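Local atomic coordinates of RNA-binding protein 12 (Homo sapiens, PDB entry 2EK1), a protein that probably binds RNA through its RNA recognition motif, a domain that pairs with a second copy of itself. Residues T16-Q21 and A60-E65; V27-I32 and G44-K49. All coordinates share one frame; numbering follows the deposited sequence.

Contact 1 (T16-Q21 and A60-E65); sequences TVIKVQ and AMVAFE
Thr-16, Ile-18 and Val-20 face Phe-64, Val-62 and Ala-60 as the hydrogen-bonded pairs of an antiparallel ladder. Each pair is joined by two backbone hydrogen bonds, six in all. The straightest runs from Ile-18 N to Val-62 O (2.8 Å, 165° at the hydrogen), while Val-20 N reaches Ala-60 O at 2.9 Å. Between these rungs, CA-H...O contacts such as Met-61 CA to Ile-18 O at 3.3 Å supplement the ladder.

The apolar contacts divide between the two sheet faces. On the helix-covered face, Ile-18 holds CG1 between its own N and carbonyl carbon (chi1 65°), which lays CG1 beside Val-62 CG1 at 3.8 Å and brings CD1 to the edge of the Phe-64 ring, 3.7 Å from CE2. Beta-branched residues suit this extended backbone, and the small Ala-60 gives Val-20 a low neighbour. Were Ile-18 an alanine, CG1 and CD1 would be gone, which would probably open a gap at the ring edge and leave Phe-64 less firmly placed, though Ala-73 still touches it. On the other face Val-17 CG1 meets the selenomethionine CE of Met-61 at 3.7 Å, and Val-17 CG2 lies 4.0 Å from Ala-63 CB. This face, with Val-17, Lys-19, Met-61 and Ala-63, is turned from the helices and, as in other RNA recognition motifs, probably meets RNA.

These are the two central strands of the RNA recognition motif sheet. Helix 67-77 packs on Thr-16, Ile-18 and Phe-64, and Thr-16 OG1 is hydrogen-bonded to Ser-66 O, just before that helix. Strand 85-90 flanks 16-21, and strand 47-50 flanks 60-64.

Contact 2 (V27-I32 and G44-K49); sequences VSIDEI and GSVCLK
Ile-29 and Ile-32, on the first turn of helix 29-35, set their CD1 methyls against Val-46 and Leu-48, whose CB atoms point toward the helix. Val-46 CG1 is the central bump: it fits between the two isoleucine tips, 3.9 Å from Ile-29 CD1 and equally 3.9 Å from Ile-32 CD1. That methyl stands anti to the backbone N (chi1 179°), which directs it into the hollow, while Val-46 CG2 lies against Ile-32 CG2 at 4.1 Å.

Leu-48 divides its two branches between the same partners. The Leu-48 and Ile-32 side chains run past each other in opposite directions, so that CD2 of Leu-48 and CD1 of Ile-32 come to 3.5 Å, the tightest touch here, and Leu-48 CD1 rests 4.2 Å from Ile-29 CD1. Leucine, forked at its end, can reach both isoleucines, whereas the short valine fills the hollow between them. Ile-29 sends CG1 beside its own N, and a further bend at chi2 (-60°) swings CD1 toward the strand; Ile-32 reaches across with CD1.

The helix start is fixed by a capping box: Ser-28 OG accepts from Glu-31 N at 3.0 Å, a nearly linear bond, and Ser-28 N gives its hydrogen to Glu-31 OE2 from above the carboxylate plane. Met-23 and Val-62 add to the apolar cluster, and Tyr-50 of the second subunit packs on Ile-29 and Leu-48. With no hydrogen bond between the two segments, their attachment rests on close-fitting aliphatic shapes and the exclusion of water, as expected where an RNA recognition motif helix covers its sheet.

From the N terminus, strand 16-21 leads into helix 29-35, and the chain then turns back to strand 47-50 before entering strand 59-64. Contact 2 closes the shorter loop, from 27-32 to 44-49, and lies wholly within the longer one that contact 1 closes between 16-21 and 60-65. Contact 1 ties the sheet's middle together; contact 2 sets helix 29-35 against strand 47-50 and the residues leading into it. The two meet directly: Ser-45 OG lies 2.8 Å from Ala-63 N, a probable hydrogen bond, and Val-46 packs on Val-62. Beyond 47-50 the sheet continues into the second subunit, where Cys-47 forms a disulfide with Cys-47 of that chain.

Contact 1 (T16-Q21 and A60-E65)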
ATOM      1  N   THR A  16       2.587 -10.773  -7.695  1.00 32.06           N
ATOM      2  CA  THR A  16       1.703 -11.136  -6.600  1.00 29.47           C
ATOM      3  C   THR A  16       2.094 -10.296  -5.433  1.00 25.26           C
ATOM      4  O   THR A  16       3.287 -10.134  -5.158  1.00 21.78           O
ATOM      5  CB  THR A  16       1.824 -12.616  -6.356  1.00 31.57           C
ATOM      6  OG1 THR A  16       3.182 -12.923  -6.072  1.00 36.18           O
ATOM      7  CG2 THR A  16       1.483 -13.344  -7.665  1.00 28.32           C
ATOM      8  N   VAL A  17       1.091  -9.800  -4.758  1.00 21.78           N
ATOM      9  CA  VAL A  17       1.339  -8.886  -3.654  1.00 21.60           C
ATOM     10  C   VAL A  17       1.155  -9.563  -2.327  1.00 21.99           C
ATOM     11  O   VAL A  17       0.197 -10.331  -2.122  1.00 23.52           O
ATOM     12  CB  VAL A  17       0.333  -7.659  -3.693  1.00 20.29           C
ATOM     13  CG1 VAL A  17       0.434  -6.866  -2.403  1.00 19.40           C
ATOM     14  CG2 VAL A  17       0.497  -6.862  -4.918  1.00 18.49           C
ATOM     15  N   ILE A  18       2.066  -9.319  -1.414  1.00 18.58           N
ATOM     16  CA  ILE A  18       1.874  -9.894  -0.086  1.00 18.46           C
ATOM     17  C   ILE A  18       1.704  -8.733   0.951  1.00 17.63           C
ATOM     18  O   ILE A  18       1.984  -7.605   0.683  1.00 20.13           O
ATOM     19  CB  ILE A  18       3.130 -10.687   0.382  1.00 18.00           C
ATOM     20  CG1 ILE A  18       4.298  -9.686   0.555  1.00 19.05           C
ATOM     21  CG2 ILE A  18       3.488 -11.848  -0.662  1.00 17.82           C
ATOM     22  CD1 ILE A  18       5.457 -10.213   1.436  1.00 18.71           C
ATOM     23  N   LYS A  19       1.315  -9.075   2.148  1.00 17.42           N
ATOM     24  CA  LYS A  19       1.198  -8.133   3.226  1.00 17.26           C
ATOM     25  C   LYS A  19       2.266  -8.388   4.241  1.00 16.73           C
ATOM     26  O   LYS A  19       2.659  -9.550   4.527  1.00 15.36           O
ATOM     27  CB  LYS A  19      -0.169  -8.245   3.878  1.00 21.38           C
ATOM     28  CG  LYS A  19      -1.210  -7.611   3.057  1.00 26.19           C
ATOM     29  CD  LYS A  19      -2.571  -7.479   3.881  1.00 31.01           C
ATOM     30  CE  LYS A  19      -2.401  -7.701   5.424  1.00 31.97           C
ATOM     31  NZ  LYS A  19      -3.768  -8.237   5.924  1.00 35.58           N
ATOM     32  N   VAL A  20       2.708  -7.289   4.850  1.00 15.47           N
ATOM     33  CA  VAL A  20       3.747  -7.273   5.875  1.00 12.93           C
ATOM     34  C   VAL A  20       3.125  -6.523   7.022  1.00 14.89           C
ATOM     35  O   VAL A  20       2.523  -5.451   6.826  1.00 13.84           O
ATOM     36  CB  VAL A  20       4.964  -6.505   5.299  1.00 14.67           C
ATOM     37  CG1 VAL A  20       6.158  -6.508   6.259  1.00 14.68           C
ATOM     38  CG2 VAL A  20       5.365  -7.151   3.915  1.00 13.42           C
ATOM     39  N   GLN A  21       3.267  -7.044   8.232  1.00 14.52           N
ATOM     40  CA  GLN A  21       2.648  -6.419   9.413  1.00 17.49           C
ATOM     41  C   GLN A  21       3.644  -6.513  10.577  1.00 17.50           C
ATOM     42  O   GLN A  21       4.561  -7.354  10.564  1.00 16.81           O
ATOM     43  CB  GLN A  21       1.374  -7.202   9.840  1.00 18.57           C
ATOM     44  CG  GLN A  21       0.155  -7.038   8.970  1.00 19.31           C
ATOM     45  CD  GLN A  21      -0.955  -7.977   9.401  1.00 23.01           C
ATOM     46  OE1 GLN A  21      -0.886  -9.174   9.148  1.00 23.31           O
ATOM     47  NE2 GLN A  21      -1.962  -7.436  10.070  1.00 21.75           N
ATOM     48  N   ALA A  60       2.451  -3.002   5.437  1.00 18.90           N
ATOM     49  CA  ALA A  60       2.891  -2.659   4.081  1.00 20.48           C
ATOM     50  C   ALA A  60       2.430  -3.749   3.106  1.00 20.53           C
ATOM     51  O   ALA A  60       1.982  -4.816   3.543  1.00 22.80           O
ATOM     52  CB  ALA A  60       4.313  -2.564   4.063  1.00 20.20           C
HETATM   53  N   MSE A  61       2.485  -3.452   1.835  1.00 19.61           N
HETATM   54  CA  MSE A  61       2.130  -4.351   0.755  1.00 21.76           C
HETATM   55  C   MSE A  61       3.417  -4.244  -0.030  1.00 22.31           C
HETATM   56  O   MSE A  61       4.031  -3.148  -0.132  1.00 21.45           O
HETATM   57  CB  MSE A  61       0.974  -3.802  -0.081  1.00 23.18           C
HETATM   58  CG  MSE A  61      -0.270  -3.495   0.727  1.00 30.16           C
HETATM   59 SE   MSE A  61      -1.673  -2.909  -0.462  1.00 43.41          SE
HETATM   60  CE  MSE A  61      -2.148  -4.751  -0.790  1.00 37.76           C
ATOM     61  N   VAL A  62       3.812  -5.372  -0.586  1.00 19.76           N
ATOM     62  CA  VAL A  62       5.041  -5.468  -1.331  1.00 20.43           C
ATOM     63  C   VAL A  62       4.777  -6.551  -2.433  1.00 19.94           C
ATOM     64  O   VAL A  62       3.981  -7.505  -2.235  1.00 19.82           O
ATOM     65  CB  VAL A  62       6.102  -5.860  -0.278  1.00 25.05           C
ATOM     66  CG1 VAL A  62       6.771  -7.085  -0.607  1.00 22.79           C
ATOM     67  CG2 VAL A  62       6.988  -4.691   0.088  1.00 25.09           C
ATOM     68  N   ALA A  63       5.402  -6.391  -3.590  1.00 17.74           N
ATOM     69  CA  ALA A  63       5.123  -7.340  -4.686  1.00 19.17           C
ATOM     70  C   ALA A  63       6.359  -8.031  -5.234  1.00 17.59           C
ATOM     71  O   ALA A  63       7.423  -7.543  -5.127  1.00 16.74           O
ATOM     72  CB  ALA A  63       4.376  -6.659  -5.810  1.00 15.83           C
ATOM     73  N   PHE A  64       6.130  -9.182  -5.853  1.00 20.20           N
ATOM     74  CA  PHE A  64       7.170 -10.006  -6.408  1.00 20.56           C
ATOM     75  C   PHE A  64       6.690 -10.334  -7.823  1.00 23.70           C
ATOM     76  O   PHE A  64       5.451 -10.354  -8.123  1.00 20.66           O
ATOM     77  CB  PHE A  64       7.269 -11.321  -5.588  1.00 20.26           C
ATOM     78  CG  PHE A  64       7.618 -11.103  -4.148  1.00 20.71           C
ATOM     79  CD1 PHE A  64       8.955 -11.161  -3.714  1.00 19.31           C
ATOM     80  CD2 PHE A  64       6.655 -10.788  -3.249  1.00 17.88           C
ATOM     81  CE1 PHE A  64       9.295 -10.919  -2.407  1.00 18.75           C
ATOM     82  CE2 PHE A  64       7.020 -10.535  -1.894  1.00 18.66           C
ATOM     83  CZ  PHE A  64       8.332 -10.605  -1.488  1.00 17.06           C
ATOM     84  N   GLU A  65       7.679 -10.625  -8.642  1.00 22.83           N
ATOM     85  CA  GLU A  65       7.468 -10.957 -10.030  1.00 29.84           C
ATOM     86  C   GLU A  65       6.614 -12.152 -10.295  1.00 28.51           C
ATOM     87  O   GLU A  65       5.898 -12.174 -11.245  1.00 30.52           O
ATOM     88  CB  GLU A  65       8.807 -11.110 -10.777  1.00 30.14           C
ATOM     89  CG  GLU A  65       9.680  -9.810 -10.802  1.00 35.67           C
ATOM     90  CD  GLU A  65       9.023  -8.616 -11.484  1.00 40.58           C
ATOM     91  OE1 GLU A  65       9.727  -7.607 -11.814  1.00 43.17           O
ATOM     92  OE2 GLU A  65       7.779  -8.647 -11.701  1.00 44.13           O
TER

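Contact 2 (V27-I32 and G44-K49)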
ATOM      1  N   VAL A  27      10.453   2.099  10.411  1.00 22.49           N
ATOM      2  CA  VAL A  27      10.913   1.405   9.249  1.00 21.40           C
ATOM      3  C   VAL A  27      11.087   2.330   7.992  1.00 20.30           C
ATOM      4  O   VAL A  27      10.355   3.301   7.803  1.00 20.05           O
ATOM      5  CB  VAL A  27       9.970   0.180   8.918  1.00 22.08           C
ATOM      6  CG1 VAL A  27       8.659   0.644   8.352  1.00 23.68           C
ATOM      7  CG2 VAL A  27      10.643  -0.792   7.961  1.00 23.02           C
ATOM      8  N   SER A  28      12.046   2.013   7.138  1.00 17.22           N
ATOM      9  CA  SER A  28      12.209   2.780   5.933  1.00 20.98           C
ATOM     10  C   SER A  28      12.011   1.870   4.742  1.00 19.05           C
ATOM     11  O   SER A  28      12.125   0.662   4.880  1.00 19.55           O
ATOM     12  CB  SER A  28      13.642   3.299   5.910  1.00 21.41           C
ATOM     13  OG  SER A  28      14.491   2.172   5.741  1.00 21.18           O
ATOM     14  N   ILE A  29      11.790   2.447   3.556  1.00 18.22           N
ATOM     15  CA  ILE A  29      11.718   1.662   2.356  1.00 18.52           C
ATOM     16  C   ILE A  29      13.025   0.825   2.229  1.00 21.14           C
ATOM     17  O   ILE A  29      12.957  -0.357   1.916  1.00 19.59           O
ATOM     18  CB  ILE A  29      11.628   2.548   1.166  1.00 19.02           C
ATOM     19  CG1 ILE A  29      10.427   3.490   1.431  1.00 19.70           C
ATOM     20  CG2 ILE A  29      11.531   1.748  -0.171  1.00 19.82           C
ATOM     21  CD1 ILE A  29       9.100   2.770   1.619  1.00 18.86           C
ATOM     22  N   ASP A  30      14.185   1.395   2.544  1.00 22.52           N
ATOM     23  CA  ASP A  30      15.427   0.595   2.415  1.00 25.11           C
ATOM     24  C   ASP A  30      15.439  -0.661   3.302  1.00 24.57           C
ATOM     25  O   ASP A  30      15.822  -1.711   2.845  1.00 25.92           O
ATOM     26  CB  ASP A  30      16.644   1.474   2.694  1.00 29.50           C
ATOM     27  CG  ASP A  30      16.913   2.410   1.546  1.00 35.28           C
ATOM     28  OD1 ASP A  30      16.929   1.924   0.390  1.00 38.21           O
ATOM     29  OD2 ASP A  30      17.084   3.622   1.784  1.00 39.96           O
ATOM     30  N   GLU A  31      15.040  -0.514   4.558  1.00 22.20           N
ATOM     31  CA  GLU A  31      14.956  -1.627   5.494  1.00 24.31           C
ATOM     32  C   GLU A  31      14.014  -2.696   5.004  1.00 25.13           C
ATOM     33  O   GLU A  31      14.262  -3.901   5.267  1.00 24.48           O
ATOM     34  CB  GLU A  31      14.540  -1.146   6.897  1.00 25.25           C
ATOM     35  CG  GLU A  31      15.641  -0.280   7.568  1.00 27.82           C
ATOM     36  CD  GLU A  31      15.169   0.424   8.855  1.00 31.23           C
ATOM     37  OE1 GLU A  31      16.053   0.844   9.645  1.00 32.22           O
ATOM     38  OE2 GLU A  31      13.948   0.594   9.077  1.00 30.50           O
ATOM     39  N   ILE A  32      12.950  -2.290   4.277  1.00 22.67           N
ATOM     40  CA  ILE A  32      12.035  -3.270   3.741  1.00 21.76           C
ATOM     41  C   ILE A  32      12.701  -3.997   2.619  1.00 22.90           C
ATOM     42  O   ILE A  32      12.600  -5.263   2.485  1.00 23.54           O
ATOM     43  CB  ILE A  32      10.694  -2.601   3.267  1.00 19.36           C
ATOM     44  CG1 ILE A  32       9.856  -2.173   4.514  1.00 19.27           C
ATOM     45  CG2 ILE A  32       9.865  -3.597   2.512  1.00 21.63           C
ATOM     46  CD1 ILE A  32       8.697  -1.306   4.212  1.00 15.22           C
ATOM     47  N   GLY A  44      10.042  -0.903  -6.623  1.00 26.91           N
ATOM     48  CA  GLY A  44       9.169   0.286  -6.577  1.00 23.88           C
ATOM     49  C   GLY A  44       7.713  -0.102  -6.228  1.00 24.27           C
ATOM     50  O   GLY A  44       6.775   0.701  -6.425  1.00 22.39           O
ATOM     51  N   SER A  45       7.535  -1.295  -5.615  1.00 20.67           N
ATOM     52  CA  SER A  45       6.191  -1.831  -5.301  1.00 20.12           C
ATOM     53  C   SER A  45       5.833  -1.631  -3.834  1.00 20.33           C
ATOM     54  O   SER A  45       4.735  -1.997  -3.429  1.00 21.86           O
ATOM     55  CB  SER A  45       6.119  -3.387  -5.580  1.00 20.06           C
ATOM     56  OG  SER A  45       6.823  -4.133  -4.540  1.00 17.19           O
ATOM     57  N   VAL A  46       6.720  -1.072  -3.034  1.00 18.82           N
ATOM     58  CA  VAL A  46       6.384  -0.999  -1.602  1.00 18.00           C
ATOM     59  C   VAL A  46       5.355   0.131  -1.315  1.00 19.25           C
ATOM     60  O   VAL A  46       5.549   1.264  -1.810  1.00 15.74           O
ATOM     61  CB  VAL A  46       7.611  -0.642  -0.758  1.00 18.49           C
ATOM     62  CG1 VAL A  46       7.214  -0.550   0.720  1.00 17.07           C
ATOM     63  CG2 VAL A  46       8.741  -1.684  -0.941  1.00 19.75           C
ATOM     64  N   CYS A  47       4.303  -0.154  -0.540  1.00 18.24           N
ATOM     65  CA  CYS A  47       3.385   0.959  -0.124  1.00 19.63           C
ATOM     66  C   CYS A  47       3.247   0.738   1.369  1.00 16.51           C
ATOM     67  O   CYS A  47       3.197  -0.391   1.790  1.00 15.02           O
ATOM     68  CB  CYS A  47       2.026   0.930  -0.871  1.00 21.53           C
ATOM     69  SG  CYS A  47       0.956  -0.318  -0.230  1.00 33.43           S
ATOM     70  N   LEU A  48       3.189   1.804   2.152  1.00 15.66           N
ATOM     71  CA  LEU A  48       3.121   1.755   3.564  1.00 16.01           C
ATOM     72  C   LEU A  48       1.753   2.244   3.954  1.00 18.39           C
ATOM     73  O   LEU A  48       1.287   3.304   3.424  1.00 16.44           O
ATOM     74  CB  LEU A  48       4.116   2.724   4.188  1.00 13.91           C
ATOM     75  CG  LEU A  48       5.638   2.495   3.976  1.00 22.72           C
ATOM     76  CD1 LEU A  48       6.403   3.556   4.727  1.00 16.71           C
ATOM     77  CD2 LEU A  48       6.140   1.080   4.473  1.00 17.36           C
ATOM     78  N   LYS A  49       1.130   1.547   4.916  1.00 18.25           N
ATOM     79  CA  LYS A  49      -0.178   1.960   5.326  1.00 19.33           C
ATOM     80  C   LYS A  49      -0.141   3.004   6.461  1.00 19.51           C
ATOM     81  O   LYS A  49       0.736   2.987   7.303  1.00 16.08           O
ATOM     82  CB  LYS A  49      -1.011   0.721   5.754  1.00 19.67           C
ATOM     83  CG  LYS A  49      -1.413  -0.117   4.568  1.00 23.08           C
ATOM     84  CD  LYS A  49      -2.078  -1.486   4.994  1.00 23.32           C
ATOM     85  CE  LYS A  49      -2.724  -2.026   3.794  1.00 25.02           C
ATOM     86  NZ  LYS A  49      -3.300  -3.328   4.105  1.00 25.20           N
TER